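PDB 3H20: replication protein B from Plasmid RSF1010, which acts as a primase in plasmid replication, probably joining nucleoside triphosphates into a short primer on single-stranded DNA with release of diphosphate. Local coordinates for residues Y143-L146 and T150-K153; D86-G91 and L168-G173. All coordinates share one frame; numbering follows the deposited sequence.

Contact 1: Y143-L146 and T150-K153; sequences YGRL and TNRK. With DPO (diphosphate), chain E.
Arg145 and Asn151 meet side chain to side chain beside the bound diphosphate. The two side chains cross at about a right angle. The amide nitrogen of Asn151 lies over one face of the guanidinium, and the two planes are turned 44° apart. Arg145 NH1 and Asn151 OD1 are 3.0 Å apart.

Three side chains of the two segments grip the diphosphate by hydrogen bonds. Arg145 NH1 donates to the bridging oxygen O4 at 3.0 Å, while O3 on P1 sits in the guanidinium plane at its edge. Asn151 ND2 gives a nearly straight bond to O7 on P2, 2.7 Å long. Lys153 NZ reaches O2 on P1 at 2.8 Å and O1 more weakly. Lys153 CG is anti to its backbone N (chi1 -150°), and the extended chain beyond it carries the ammonium to the P1 phosphate. Lys153 CB lies at the guanidinium edge, near Arg145 NH1.

Second bonds hold these groups in place. Arg145 NH2 forms a salt bridge with Asp60. Asn151 ND2 also donates to the backbone oxygen of Thr100. Asn151 OD1 accepts from Lys153 N at 3.2 Å, in the carbonyl plane.

That last bond makes an Asx turn, which shapes the loop after strand 144-145. With Tyr62 OH as a fourth ligand, the cluster is a diphosphate pocket, consistent with a place for the phosphates of a nucleotide in a primase.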
loop_
_atom_site.group_PDB
_atom_site.type_symbol
_atom_site.label_atom_id
_atom_site.label_comp_id
_atom_site.label_asym_id
_atom_site.label_seq_id
_atom_site.Cartn_x
_atom_site.Cartn_y
_atom_site.Cartn_z
ATOM N N TYR A 143 -13.534 4.632 4.064
ATOM C CA TYR A 143 -14.863 4.977 4.563
ATOM C C TYR A 143 -14.915 6.456 4.954
ATOM O O TYR A 143 -13.999 6.964 5.607
ATOM C CB TYR A 143 -15.208 4.115 5.785
ATOM C CG TYR A 143 -15.982 2.843 5.503
ATOM C CD1 TYR A 143 -17.221 2.883 4.875
ATOM C CD2 TYR A 143 -15.488 1.602 5.903
ATOM C CE1 TYR A 143 -17.952 1.722 4.633
ATOM C CE2 TYR A 143 -16.216 0.427 5.668
ATOM C CZ TYR A 143 -17.447 0.504 5.025
ATOM O OH TYR A 143 -18.178 -0.652 4.800
ATOM N N GLY A 144 -15.984 7.136 4.553
ATOM C CA GLY A 144 -16.363 8.394 5.168
ATOM C C GLY A 144 -17.526 8.245 6.128
ATOM O O GLY A 144 -18.081 7.156 6.282
ATOM N N ARG A 145 -17.897 9.344 6.777
ATOM C CA ARG A 145 -19.031 9.346 7.694
ATOM C C ARG A 145 -20.343 9.561 6.947
ATOM O O ARG A 145 -20.404 10.328 5.986
ATOM C CB ARG A 145 -18.852 10.425 8.764
ATOM C CG ARG A 145 -17.682 10.180 9.703
ATOM C CD ARG A 145 -17.920 8.957 10.574
ATOM N NE ARG A 145 -17.102 8.978 11.783
ATOM C CZ ARG A 145 -17.592 8.914 13.017
ATOM N NH1 ARG A 145 -16.773 8.940 14.060
ATOM N NH2 ARG A 145 -18.901 8.824 13.209
ATOM N N LEU A 146 -21.392 8.880 7.397
ATOM C CA LEU A 146 -22.741 9.139 6.907
ATOM C C LEU A 146 -23.458 10.162 7.782
ATOM O O LEU A 146 -23.524 10.011 9.003
ATOM C CB LEU A 146 -23.548 7.841 6.848
ATOM C CG LEU A 146 -24.979 7.955 6.319
ATOM C CD1 LEU A 146 -24.979 8.250 4.826
ATOM C CD2 LEU A 146 -25.767 6.690 6.618
ATOM N N THR A 150 -24.895 10.505 15.336
ATOM C CA THR A 150 -23.931 11.045 16.290
ATOM C C THR A 150 -22.552 10.410 16.100
ATOM O O THR A 150 -22.448 9.220 15.793
ATOM C CB THR A 150 -24.368 10.808 17.740
ATOM O OG1 THR A 150 -24.655 9.415 17.913
ATOM C CG2 THR A 150 -25.611 11.612 18.068
ATOM N N ASN A 151 -21.509 11.223 16.278
ATOM C CA ASN A 151 -20.119 10.770 16.303
ATOM C C ASN A 151 -19.824 10.222 17.700
ATOM O O ASN A 151 -19.759 10.978 18.674
ATOM C CB ASN A 151 -19.186 11.942 15.950
ATOM C CG ASN A 151 -17.728 11.519 15.753
ATOM O OD1 ASN A 151 -17.194 10.696 16.496
ATOM N ND2 ASN A 151 -17.068 12.124 14.767
ATOM N N ARG A 152 -19.669 8.903 17.791
ATOM C CA ARG A 152 -19.558 8.204 19.076
ATOM C C ARG A 152 -18.114 7.988 19.543
ATOM O O ARG A 152 -17.870 7.576 20.682
ATOM C CB ARG A 152 -20.288 6.857 18.995
ATOM C CG ARG A 152 -21.805 6.968 18.918
ATOM C CD ARG A 152 -22.373 7.333 20.279
ATOM N NE ARG A 152 -23.797 7.639 20.205
ATOM C CZ ARG A 152 -24.505 8.170 21.197
ATOM N NH1 ARG A 152 -23.925 8.457 22.358
ATOM N NH2 ARG A 152 -25.802 8.411 21.029
ATOM N N LYS A 153 -17.174 8.272 18.647
ATOM C CA LYS A 153 -15.755 7.996 18.841
ATOM C C LYS A 153 -15.149 8.950 19.861
ATOM O O LYS A 153 -15.304 10.164 19.743
ATOM C CB LYS A 153 -15.022 8.116 17.499
ATOM C CG LYS A 153 -13.800 7.234 17.367
ATOM C CD LYS A 153 -13.244 7.275 15.958
ATOM C CE LYS A 153 -11.909 6.535 15.859
ATOM N NZ LYS A 153 -11.370 6.555 14.457
HETATM P P1 DPO E . -13.230 8.346 12.194
HETATM O O1 DPO E . -11.656 8.677 12.287
HETATM O O2 DPO E . -13.437 6.911 12.611
HETATM O O3 DPO E . -13.723 8.800 10.836
HETATM O O4 DPO E . -13.856 9.302 13.340
HETATM P P2 DPO E . -13.559 10.890 13.414
HETATM O O5 DPO E . -12.092 10.992 13.758
HETATM O O6 DPO E . -13.939 11.398 12.037
HETATM O O7 DPO E . -14.458 11.375 14.522
#

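Contact 2: D86-G91 and L168-G173; sequences DMKAEG and LRESKG
A single direct ion pair, Lys88 with Glu170, joins these segments across the surface, and a second lysine is tied in through water. It links the C-terminal part of helix 81-89 to the edge strand 167-170 of a four-stranded antiparallel sheet. Both segments carry irregular backbone features. Arg169 and Glu170 both face Val97 in a classic beta bulge on the edge strand. Gly91, with positive phi, ends the helix as the C-prime residue of a Schellman motif. The backbones stay well apart, with the nearest CA atoms, those of Lys88 and Lys172, separated by 12.4 Å.

The two side chains approach from opposite directions. Lys88 has CG anti to its carbonyl carbon (chi1 -70°), and its extended chain carries the ammonium out to meet Glu170 partway across the gap. Glu170 CG stands between its backbone N and carbonyl carbon (chi1 67°), and its chain then runs straight out to the carboxylate. The pairing is one-sided: Lys88 NZ donates to Glu170 OE1 at 2.8 Å, on the syn lone pair, while Glu170 OE2 stays 3.8 Å from Lys88 NZ. With an alanine at Glu170, the Lys88 ammonium is likely to lose its counter-charge and be freer to turn.

Lys172 NZ lies 5.2 Å from Lys88 NZ, and Glu170 probably eases the repulsion between these like charges. One water accepts from both ammonium groups, at 2.7 Å from Lys88 NZ and 3.2 Å from Lys172 NZ.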
loop_
_atom_site.group_PDB
_atom_site.type_symbol
_atom_site.label_atom_id
_atom_site.label_comp_id
_atom_site.label_asym_id
_atom_site.label_seq_id
_atom_site.Cartn_x
_atom_site.Cartn_y
_atom_site.Cartn_z
ATOM N N ASP A 86 -9.904 27.081 -0.245
ATOM C CA ASP A 86 -8.823 26.873 -1.207
ATOM C C ASP A 86 -9.206 25.856 -2.290
ATOM O O ASP A 86 -8.989 26.107 -3.472
ATOM C CB ASP A 86 -7.531 26.454 -0.489
ATOM C CG ASP A 86 -6.886 27.599 0.276
ATOM O OD1 ASP A 86 -7.364 28.748 0.153
ATOM O OD2 ASP A 86 -5.886 27.360 0.997
ATOM N N MET A 87 -9.779 24.723 -1.879
ATOM C CA MET A 87 -10.217 23.670 -2.820
ATOM C C MET A 87 -11.145 24.219 -3.902
ATOM O O MET A 87 -10.920 23.999 -5.102
ATOM C CB MET A 87 -10.888 22.505 -2.067
ATOM C CG MET A 87 -9.920 21.680 -1.172
ATOM S SD MET A 87 -10.764 20.325 -0.297
ATOM C CE MET A 87 -11.199 19.258 -1.677
ATOM N N LYS A 88 -12.181 24.939 -3.482
ATOM C CA LYS A 88 -13.136 25.559 -4.411
ATOM C C LYS A 88 -12.481 26.552 -5.387
ATOM O O LYS A 88 -12.803 26.548 -6.583
ATOM C CB LYS A 88 -14.271 26.242 -3.644
ATOM C CG LYS A 88 -15.233 25.270 -2.952
ATOM C CD LYS A 88 -16.271 26.041 -2.121
ATOM C CE LYS A 88 -17.179 25.094 -1.353
ATOM N NZ LYS A 88 -18.243 25.860 -0.630
ATOM N N ALA A 89 -11.567 27.387 -4.880
ATOM C CA ALA A 89 -10.925 28.430 -5.688
ATOM C C ALA A 89 -9.882 27.870 -6.663
ATOM O O ALA A 89 -9.372 28.591 -7.530
ATOM C CB ALA A 89 -10.288 29.492 -4.781
ATOM N N GLU A 90 -9.576 26.585 -6.502
ATOM C CA GLU A 90 -8.600 25.869 -7.321
ATOM C C GLU A 90 -9.243 24.793 -8.214
ATOM O O GLU A 90 -8.543 23.988 -8.839
ATOM C CB GLU A 90 -7.518 25.250 -6.419
ATOM C CG GLU A 90 -6.648 26.325 -5.724
ATOM C CD GLU A 90 -5.765 25.796 -4.591
ATOM O OE1 GLU A 90 -5.599 24.565 -4.446
ATOM O OE2 GLU A 90 -5.224 26.634 -3.838
ATOM N N GLY A 91 -10.571 24.794 -8.300
ATOM C CA GLY A 91 -11.265 23.833 -9.162
ATOM C C GLY A 91 -11.371 22.422 -8.594
ATOM O O GLY A 91 -11.682 21.475 -9.329
ATOM N N LEU A 168 -24.557 17.078 7.091
ATOM C CA LEU A 168 -24.335 17.339 5.664
ATOM C C LEU A 168 -24.378 18.844 5.408
ATOM O O LEU A 168 -25.433 19.458 5.508
ATOM C CB LEU A 168 -25.397 16.641 4.800
ATOM C CG LEU A 168 -25.190 16.676 3.279
ATOM C CD1 LEU A 168 -23.980 15.836 2.860
ATOM C CD2 LEU A 168 -26.468 16.186 2.577
ATOM N N ARG A 169 -23.237 19.426 5.057
ATOM C CA ARG A 169 -23.107 20.891 4.937
ATOM C C ARG A 169 -23.365 21.422 3.525
ATOM O O ARG A 169 -23.881 22.530 3.349
ATOM C CB ARG A 169 -21.729 21.355 5.443
ATOM C CG ARG A 169 -21.551 21.210 6.952
ATOM C CD ARG A 169 -22.762 21.776 7.687
ATOM N NE ARG A 169 -22.449 22.237 9.031
ATOM C CZ ARG A 169 -23.352 22.663 9.914
ATOM N NH1 ARG A 169 -24.647 22.677 9.599
ATOM N NH2 ARG A 169 -22.958 23.083 11.119
ATOM N N GLU A 170 -22.976 20.642 2.524
ATOM C CA GLU A 170 -23.324 20.948 1.128
ATOM C C GLU A 170 -23.360 19.665 0.298
ATOM O O GLU A 170 -22.782 18.650 0.695
ATOM C CB GLU A 170 -22.436 22.044 0.517
ATOM C CG GLU A 170 -21.003 21.712 0.306
ATOM C CD GLU A 170 -20.266 22.843 -0.409
ATOM O OE1 GLU A 170 -19.794 23.775 0.288
ATOM O OE2 GLU A 170 -20.178 22.802 -1.661
ATOM N N SER A 171 -24.070 19.703 -0.824
ATOM C CA SER A 171 -24.362 18.476 -1.570
ATOM C C SER A 171 -24.737 18.762 -3.024
ATOM O O SER A 171 -25.742 18.252 -3.531
ATOM C CB SER A 171 -25.472 17.683 -0.850
ATOM O OG SER A 171 -26.669 18.433 -0.778
ATOM N N LYS A 172 -23.919 19.578 -3.684
ATOM C CA LYS A 172 -24.164 20.001 -5.069
ATOM C C LYS A 172 -24.104 18.851 -6.072
ATOM O O LYS A 172 -24.864 18.844 -7.039
ATOM C CB LYS A 172 -23.182 21.088 -5.483
ATOM C CG LYS A 172 -23.441 22.455 -4.859
ATOM C CD LYS A 172 -22.260 23.386 -5.119
ATOM C CE LYS A 172 -22.500 24.760 -4.514
ATOM N NZ LYS A 172 -21.363 25.684 -4.830
ATOM N N GLY A 173 -23.183 17.908 -5.854
ATOM C CA GLY A 173 -23.128 16.671 -6.653
ATOM C C GLY A 173 -22.458 16.791 -8.018
ATOM O O GLY A 173 -22.448 15.832 -8.801
HETATM O O HOH W 1 -19.898 27.034 -2.357
#

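Contact 1 is mostly buried, whereas contact 2 lies at the surface. Both belong to the N-terminal primase domain, with centres about 20 Å apart, and they do not touch. They share no secondary-structure element. Contact 1 involves strand 144-145, at the edge of one antiparallel sheet, and the loop that follows it. Contact 2 joins strand 167-170, at the edge of the other sheet, to helix 81-89. Along the chain, 143-153 falls between the two segments of contact 2. Their chemistry differs accordingly. In contact 1 several donors converge on a bound anion. In contact 2 one carboxylate pairs with one lysine, and a water joins that lysine to a second.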